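PDB 3QXZ: enoyl-CoA hydratase/isomerase from Mycobacterium abscessus, which probably catalyses the hydration or double-bond isomerisation of enoyl-CoA substrates, as expected of the crotonase-like enoyl-CoA hydratase/isomerase family. Local coordinates for residues Ala103-His108 / Asp121-Ala126; Asp15-Leu20 / Val54-Gly59. All coordinates share one frame; numbering follows the deposited sequence.

Contact 1: Ala103-His108 / Asp121-Ala126; sequences AAVNGH and DIRILA
R123 touches A103 through its aliphatic stem, CG lying 3.9 Å from A103 CB, whereas its flat guanidinium leads away from 103-108: NE bonds L179 O, and NH1 bonds the carbonyls of A117 and A120. A103 and V105 share that face of the sheet with R123 and L125; A104 and I124 lie on the other, beneath helix 186-203. V105 and L125 stand side by side, L125 CD1 3.7 Å from V105 CB. Four backbone hydrogen bonds join the two parallel strands. A103 N reaches I122 O at 2.9 Å and I124 N reaches A103 O at 3.0 Å, both nearly straight. The next two, V105 N to I124 O and A126 N to V105 O, bend to 140° and 137° at the hydrogen, where V105 centres an inverse gamma turn. Beyond them A126 CB rests 3.4 Å from N106 O, while N106 points away from 121-126 and its OD1 accepts the N-H of G59. From 101-105 the chain passes through short strand 108-110 and helix 112-117 before returning parallel as 122-126, consistent with the beta-beta-alpha turns of the crotonase fold; in this family the segment leading into such a helix commonly contributes to the oxyanion hole.

Contact 2: Asp15-Leu20 / Val54-Gly59; sequences DGVAVL and VIVLTG
A18 and L20 each use both backbone polar atoms to bind 54-59 in parallel register. A18 N donates to V54 O and A18 O accepts from V56 N, the latter at 2.7 Å and 173°; L20 N donates to V56 O at 2.8 Å, and L20 O receives T58 N at 2.9 Å. V56 thus gives its N-H to A18 and its carbonyl to L20. At the N-terminal end of the pair the bond from V54 N to G16 O is weak. CA-H groups add to the same acceptors: V19 CA lies 3.3 Å from V56 O, beside the L20 N-H.

Apolar contacts fall on two faces. On one, the V17 and V56 side chains meet obliquely, V17 CG1 to V56 CG2 4.0 Å. Farther along, T58 presents CG2 to V19 CG1 at 4.1 Å; with OG1 anti to the backbone N (chi1 -157°), its methyl is left facing 15-20 while the hydroxyl bonds A104 O. On the reverse face L20 straddles two neighbours, its CD1 against I55 CG2 (4.0 Å) and its CB against L57 CD1 (3.9 Å).

Helices pack on both faces. L39, Y43 and L46 of helix 33-48 cover A18, L20, I55 and L57, and L46 and T99, next to I55, belong to the potassium site; helix 186-203 packs on V17, V19 and V54. The pair forms the strands of a beta-alpha-beta unit, with strand 8-14 flanking 17-23 and strand 101-105 flanking 54-59.

How the contacts relate
From the N terminus, strand 17-23 leads into helix 33-48, and the chain returns along strand 54-59, where contact 2 closes its loop. A long excursion then brings it to strand 101-105; after helix 112-117, strand 122-126 closes the much shorter loop of contact 1. The two loops follow in series, neither enclosing nor crossing the other. Strands 54-59 and 101-105 are neighbours in one mixed sheet, so the contacts join directly: A104 N probably bonds L57 O (2.8 Å), and A104 CB packs on V56 CG1. Together they align four consecutive parallel strands, 17-23, 54-59, 101-105 and 122-126.

Contact 1: Ala103-His108 / Asp121-Ala126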
ATOM      1  N   ALA A 103     -12.632 -13.115   6.551  1.00  9.00           N
ATOM      2  CA  ALA A 103     -11.910 -14.183   7.246  1.00  8.87           C
ATOM      3  C   ALA A 103     -11.873 -13.870   8.728  1.00  8.82           C
ATOM      4  O   ALA A 103     -11.260 -12.860   9.168  1.00  9.47           O
ATOM      5  CB  ALA A 103     -10.511 -14.357   6.664  1.00  8.92           C
ATOM      6  N   ALA A 104     -12.582 -14.701   9.486  1.00  9.41           N
ATOM      7  CA  ALA A 104     -12.580 -14.641  10.945  1.00  9.89           C
ATOM      8  C   ALA A 104     -11.460 -15.561  11.412  1.00  9.81           C
ATOM      9  O   ALA A 104     -11.653 -16.771  11.611  1.00 10.46           O
ATOM     10  CB  ALA A 104     -13.956 -15.077  11.496  1.00 11.58           C
ATOM     11  N   VAL A 105     -10.262 -14.978  11.486  1.00  9.92           N
ATOM     12  CA  VAL A 105      -9.038 -15.727  11.772  1.00 10.30           C
ATOM     13  C   VAL A 105      -8.929 -15.866  13.291  1.00 10.95           C
ATOM     14  O   VAL A 105      -8.327 -15.049  13.989  1.00 10.16           O
ATOM     15  CB  VAL A 105      -7.801 -15.069  11.123  1.00  9.24           C
ATOM     16  CG1 VAL A 105      -6.585 -15.922  11.333  1.00  9.85           C
ATOM     17  CG2 VAL A 105      -8.032 -14.871   9.608  1.00 10.10           C
ATOM     18  N   ASN A 106      -9.593 -16.908  13.785  1.00 10.97           N
ATOM     19  CA  ASN A 106      -9.824 -17.112  15.218  1.00 11.76           C
ATOM     20  C   ASN A 106      -8.632 -17.662  15.984  1.00 12.76           C
ATOM     21  O   ASN A 106      -8.705 -17.844  17.196  1.00 13.01           O
ATOM     22  CB  ASN A 106     -11.013 -18.058  15.407  1.00 12.28           C
ATOM     23  CG  ASN A 106     -10.811 -19.354  14.682  1.00 12.98           C
ATOM     24  OD1 ASN A 106     -10.813 -19.384  13.453  1.00 12.82           O
ATOM     25  ND2 ASN A 106     -10.565 -20.455  15.435  1.00 13.34           N
ATOM     26  N   GLY A 107      -7.548 -17.966  15.278  1.00 12.02           N
ATOM     27  CA  GLY A 107      -6.345 -18.506  15.899  1.00 12.31           C
ATOM     28  C   GLY A 107      -5.294 -18.751  14.838  1.00 12.19           C
ATOM     29  O   GLY A 107      -5.354 -18.154  13.753  1.00 11.85           O
ATOM     30  N   HIS A 108      -4.341 -19.633  15.124  1.00 11.48           N
ATOM     31  CA  HIS A 108      -3.148 -19.807  14.278  1.00 11.47           C
ATOM     32  C   HIS A 108      -3.474 -19.911  12.814  1.00 11.16           C
ATOM     33  O   HIS A 108      -4.370 -20.661  12.417  1.00 11.69           O
ATOM     34  CB  HIS A 108      -2.383 -21.070  14.678  1.00 12.62           C
ATOM     35  CG  HIS A 108      -2.147 -21.186  16.150  1.00 14.85           C
ATOM     36  ND1 HIS A 108      -1.662 -20.146  16.906  1.00 15.08           N
ATOM     37  CD2 HIS A 108      -2.339 -22.221  17.004  1.00 19.60           C
ATOM     38  CE1 HIS A 108      -1.536 -20.540  18.164  1.00 16.72           C
ATOM     39  NE2 HIS A 108      -1.946 -21.793  18.248  1.00 19.04           N
ATOM     40  N   ASP A 121     -11.613 -10.239   1.623  1.00  6.95           N
ATOM     41  CA  ASP A 121     -11.664  -8.773   1.592  1.00  6.97           C
ATOM     42  C   ASP A 121     -11.209  -8.158   2.902  1.00  7.02           C
ATOM     43  O   ASP A 121     -10.536  -7.119   2.924  1.00  8.09           O
ATOM     44  CB  ASP A 121     -13.092  -8.333   1.282  1.00  7.43           C
ATOM     45  CG  ASP A 121     -13.593  -8.896  -0.013  1.00  7.55           C
ATOM     46  OD1 ASP A 121     -12.890  -8.718  -1.038  1.00  8.03           O
ATOM     47  OD2 ASP A 121     -14.674  -9.529  -0.019  1.00  7.66           O
ATOM     48  N   ILE A 122     -11.606  -8.810   3.986  1.00  7.79           N
ATOM     49  CA  ILE A 122     -11.492  -8.262   5.337  1.00  8.08           C
ATOM     50  C   ILE A 122     -11.002  -9.394   6.244  1.00  7.75           C
ATOM     51  O   ILE A 122     -11.443 -10.544   6.106  1.00  8.07           O
ATOM     52  CB  ILE A 122     -12.871  -7.746   5.798  1.00  8.17           C
ATOM     53  CG1 ILE A 122     -13.334  -6.574   4.906  1.00 10.42           C
ATOM     54  CG2 ILE A 122     -12.875  -7.377   7.320  1.00  9.40           C
ATOM     55  CD1 ILE A 122     -14.877  -6.291   4.938  1.00 11.25           C
ATOM     56  N   ARG A 123     -10.069  -9.082   7.143  1.00  7.87           N
ATOM     57  CA  ARG A 123      -9.550 -10.048   8.123  1.00  7.80           C
ATOM     58  C   ARG A 123      -9.660  -9.493   9.535  1.00  8.09           C
ATOM     59  O   ARG A 123      -9.264  -8.360   9.805  1.00  8.09           O
ATOM     60  CB  ARG A 123      -8.076 -10.386   7.844  1.00  7.37           C
ATOM     61  CG  ARG A 123      -7.884 -11.500   6.823  1.00  8.16           C
ATOM     62  CD  ARG A 123      -6.441 -11.588   6.273  1.00  7.69           C
ATOM     63  NE  ARG A 123      -6.100 -10.357   5.560  1.00  7.26           N
ATOM     64  CZ  ARG A 123      -6.605 -10.011   4.386  1.00  6.25           C
ATOM     65  NH1 ARG A 123      -7.407 -10.832   3.700  1.00  6.87           N
ATOM     66  NH2 ARG A 123      -6.325  -8.815   3.915  1.00  7.95           N
ATOM     67  N   ILE A 124     -10.178 -10.334  10.426  1.00  8.44           N
ATOM     68  CA  ILE A 124     -10.154 -10.051  11.860  1.00  9.53           C
ATOM     69  C   ILE A 124      -9.327 -11.168  12.472  1.00  9.27           C
ATOM     70  O   ILE A 124      -9.637 -12.358  12.260  1.00  9.64           O
ATOM     71  CB  ILE A 124     -11.580 -10.024  12.443  1.00 10.01           C
ATOM     72  CG1 ILE A 124     -12.415  -8.928  11.754  1.00 11.03           C
ATOM     73  CG2 ILE A 124     -11.531  -9.790  13.976  1.00 11.73           C
ATOM     74  CD1 ILE A 124     -13.892  -8.935  12.213  1.00 14.51           C
ATOM     75  N   LEU A 125      -8.263 -10.794  13.193  1.00  9.32           N
ATOM     76  CA  LEU A 125      -7.313 -11.777  13.754  1.00 10.15           C
ATOM     77  C   LEU A 125      -7.357 -11.865  15.274  1.00 10.80           C
ATOM     78  O   LEU A 125      -7.525 -10.863  15.967  1.00 11.18           O
ATOM     79  CB  LEU A 125      -5.865 -11.483  13.293  1.00 10.50           C
ATOM     80  CG  LEU A 125      -5.382 -12.131  11.994  1.00  9.48           C
ATOM     81  CD1 LEU A 125      -6.205 -11.707  10.780  1.00  9.51           C
ATOM     82  CD2 LEU A 125      -3.895 -11.784  11.757  1.00 11.16           C
ATOM     83  N   ALA A 126      -7.156 -13.081  15.757  1.00 10.64           N
ATOM     84  CA  ALA A 126      -7.067 -13.368  17.192  1.00 11.57           C
ATOM     85  C   ALA A 126      -5.724 -12.884  17.740  1.00 11.89           C
ATOM     86  O   ALA A 126      -4.659 -13.252  17.218  1.00 11.73           O
ATOM     87  CB  ALA A 126      -7.201 -14.856  17.413  1.00 11.42           C
TER

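Contact 2: Asp15-Leu20 / Val54-Gly59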
ATOM      1  N   ASP A  15     -29.850 -16.344   7.391  1.00 19.87           N
ATOM      2  CA  ASP A  15     -30.167 -14.919   7.265  1.00 20.10           C
ATOM      3  C   ASP A  15     -29.173 -14.172   6.370  1.00 18.91           C
ATOM      4  O   ASP A  15     -28.698 -13.102   6.712  1.00 19.34           O
ATOM      5  CB  ASP A  15     -30.267 -14.253   8.648  1.00 21.45           C
ATOM      6  CG  ASP A  15     -31.317 -14.905   9.540  1.00 25.88           C
ATOM      7  OD1 ASP A  15     -32.318 -15.425   9.006  1.00 30.18           O
ATOM      8  OD2 ASP A  15     -31.124 -14.911  10.774  1.00 30.46           O
ATOM      9  N   GLY A  16     -28.865 -14.771   5.226  1.00 18.28           N
ATOM     10  CA  GLY A  16     -28.024 -14.124   4.235  1.00 16.74           C
ATOM     11  C   GLY A  16     -26.524 -14.275   4.421  1.00 15.25           C
ATOM     12  O   GLY A  16     -25.777 -13.786   3.587  1.00 13.89           O
ATOM     13  N   VAL A  17     -26.090 -14.938   5.497  1.00 14.32           N
ATOM     14  CA  VAL A  17     -24.665 -15.096   5.791  1.00 13.56           C
ATOM     15  C   VAL A  17     -24.297 -16.577   5.781  1.00 13.86           C
ATOM     16  O   VAL A  17     -24.912 -17.392   6.488  1.00 14.72           O
ATOM     17  CB  VAL A  17     -24.270 -14.407   7.127  1.00 12.59           C
ATOM     18  CG1 VAL A  17     -22.785 -14.662   7.467  1.00 13.59           C
ATOM     19  CG2 VAL A  17     -24.589 -12.904   7.078  1.00 14.58           C
ATOM     20  N   ALA A  18     -23.310 -16.929   4.955  1.00 12.96           N
ATOM     21  CA  ALA A  18     -22.773 -18.281   4.910  1.00 13.54           C
ATOM     22  C   ALA A  18     -21.493 -18.350   5.723  1.00 13.57           C
ATOM     23  O   ALA A  18     -20.590 -17.529   5.527  1.00 13.81           O
ATOM     24  CB  ALA A  18     -22.506 -18.725   3.463  1.00 13.44           C
ATOM     25  N   VAL A  19     -21.408 -19.309   6.634  1.00 13.80           N
ATOM     26  CA  VAL A  19     -20.195 -19.529   7.408  1.00 13.82           C
ATOM     27  C   VAL A  19     -19.573 -20.842   6.963  1.00 13.71           C
ATOM     28  O   VAL A  19     -20.216 -21.909   7.024  1.00 14.82           O
ATOM     29  CB  VAL A  19     -20.465 -19.546   8.949  1.00 13.72           C
ATOM     30  CG1 VAL A  19     -19.160 -19.753   9.710  1.00 15.31           C
ATOM     31  CG2 VAL A  19     -21.127 -18.248   9.388  1.00 15.36           C
ATOM     32  N   LEU A  20     -18.330 -20.761   6.487  1.00 12.79           N
ATOM     33  CA  LEU A  20     -17.499 -21.907   6.167  1.00 13.11           C
ATOM     34  C   LEU A  20     -16.482 -22.121   7.268  1.00 13.41           C
ATOM     35  O   LEU A  20     -15.747 -21.180   7.631  1.00 13.75           O
ATOM     36  CB  LEU A  20     -16.777 -21.686   4.844  1.00 12.66           C
ATOM     37  CG  LEU A  20     -17.652 -21.594   3.596  1.00 12.75           C
ATOM     38  CD1 LEU A  20     -16.808 -21.200   2.422  1.00 13.51           C
ATOM     39  CD2 LEU A  20     -18.343 -22.948   3.323  1.00 13.92           C
ATOM     40  N   VAL A  54     -23.007 -12.550   2.137  1.00 10.50           N
ATOM     41  CA  VAL A  54     -21.632 -12.483   2.661  1.00 10.57           C
ATOM     42  C   VAL A  54     -21.214 -13.892   3.031  1.00 10.37           C
ATOM     43  O   VAL A  54     -22.040 -14.685   3.522  1.00 11.01           O
ATOM     44  CB  VAL A  54     -21.528 -11.597   3.950  1.00 10.38           C
ATOM     45  CG1 VAL A  54     -20.086 -11.478   4.432  1.00 11.40           C
ATOM     46  CG2 VAL A  54     -22.117 -10.233   3.748  1.00 12.44           C
ATOM     47  N   ILE A  55     -19.929 -14.179   2.820  1.00  9.74           N
ATOM     48  CA  ILE A  55     -19.313 -15.428   3.244  1.00  9.45           C
ATOM     49  C   ILE A  55     -18.307 -15.131   4.348  1.00  9.34           C
ATOM     50  O   ILE A  55     -17.456 -14.244   4.196  1.00  9.76           O
ATOM     51  CB  ILE A  55     -18.599 -16.115   2.066  1.00  9.89           C
ATOM     52  CG1 ILE A  55     -19.589 -16.439   0.943  1.00 10.73           C
ATOM     53  CG2 ILE A  55     -17.843 -17.369   2.537  1.00 11.74           C
ATOM     54  CD1 ILE A  55     -18.950 -16.614  -0.448  1.00 13.48           C
ATOM     55  N   VAL A  56     -18.405 -15.863   5.452  1.00 10.44           N
ATOM     56  CA  VAL A  56     -17.413 -15.787   6.538  1.00 10.92           C
ATOM     57  C   VAL A  56     -16.641 -17.091   6.573  1.00 11.39           C
ATOM     58  O   VAL A  56     -17.255 -18.155   6.647  1.00 12.19           O
ATOM     59  CB  VAL A  56     -18.088 -15.505   7.904  1.00 11.02           C
ATOM     60  CG1 VAL A  56     -17.062 -15.514   9.052  1.00 12.17           C
ATOM     61  CG2 VAL A  56     -18.823 -14.164   7.863  1.00 11.11           C
ATOM     62  N   LEU A  57     -15.313 -17.006   6.490  1.00 10.28           N
ATOM     63  CA  LEU A  57     -14.416 -18.156   6.597  1.00 10.77           C
ATOM     64  C   LEU A  57     -13.747 -18.182   7.968  1.00 11.12           C
ATOM     65  O   LEU A  57     -13.177 -17.175   8.417  1.00 10.51           O
ATOM     66  CB  LEU A  57     -13.359 -18.092   5.490  1.00 10.71           C
ATOM     67  CG  LEU A  57     -12.364 -19.258   5.449  1.00 10.33           C
ATOM     68  CD1 LEU A  57     -13.031 -20.606   5.181  1.00 12.32           C
ATOM     69  CD2 LEU A  57     -11.316 -18.941   4.375  1.00 12.05           C
ATOM     70  N   THR A  58     -13.816 -19.331   8.647  1.00 10.91           N
ATOM     71  CA  THR A  58     -13.280 -19.448  10.000  1.00 11.43           C
ATOM     72  C   THR A  58     -12.760 -20.865  10.245  1.00 11.93           C
ATOM     73  O   THR A  58     -12.947 -21.733   9.394  1.00 11.97           O
ATOM     74  CB  THR A  58     -14.337 -18.998  11.038  1.00 11.81           C
ATOM     75  OG1 THR A  58     -13.694 -18.610  12.247  1.00 11.87           O
ATOM     76  CG2 THR A  58     -15.398 -20.072  11.290  1.00 12.94           C
ATOM     77  N   GLY A  59     -12.070 -21.073  11.368  1.00 12.26           N
ATOM     78  CA  GLY A  59     -11.570 -22.410  11.724  1.00 12.94           C
ATOM     79  C   GLY A  59     -12.149 -22.948  13.016  1.00 14.07           C
ATOM     80  O   GLY A  59     -12.544 -22.196  13.904  1.00 14.11           O
TER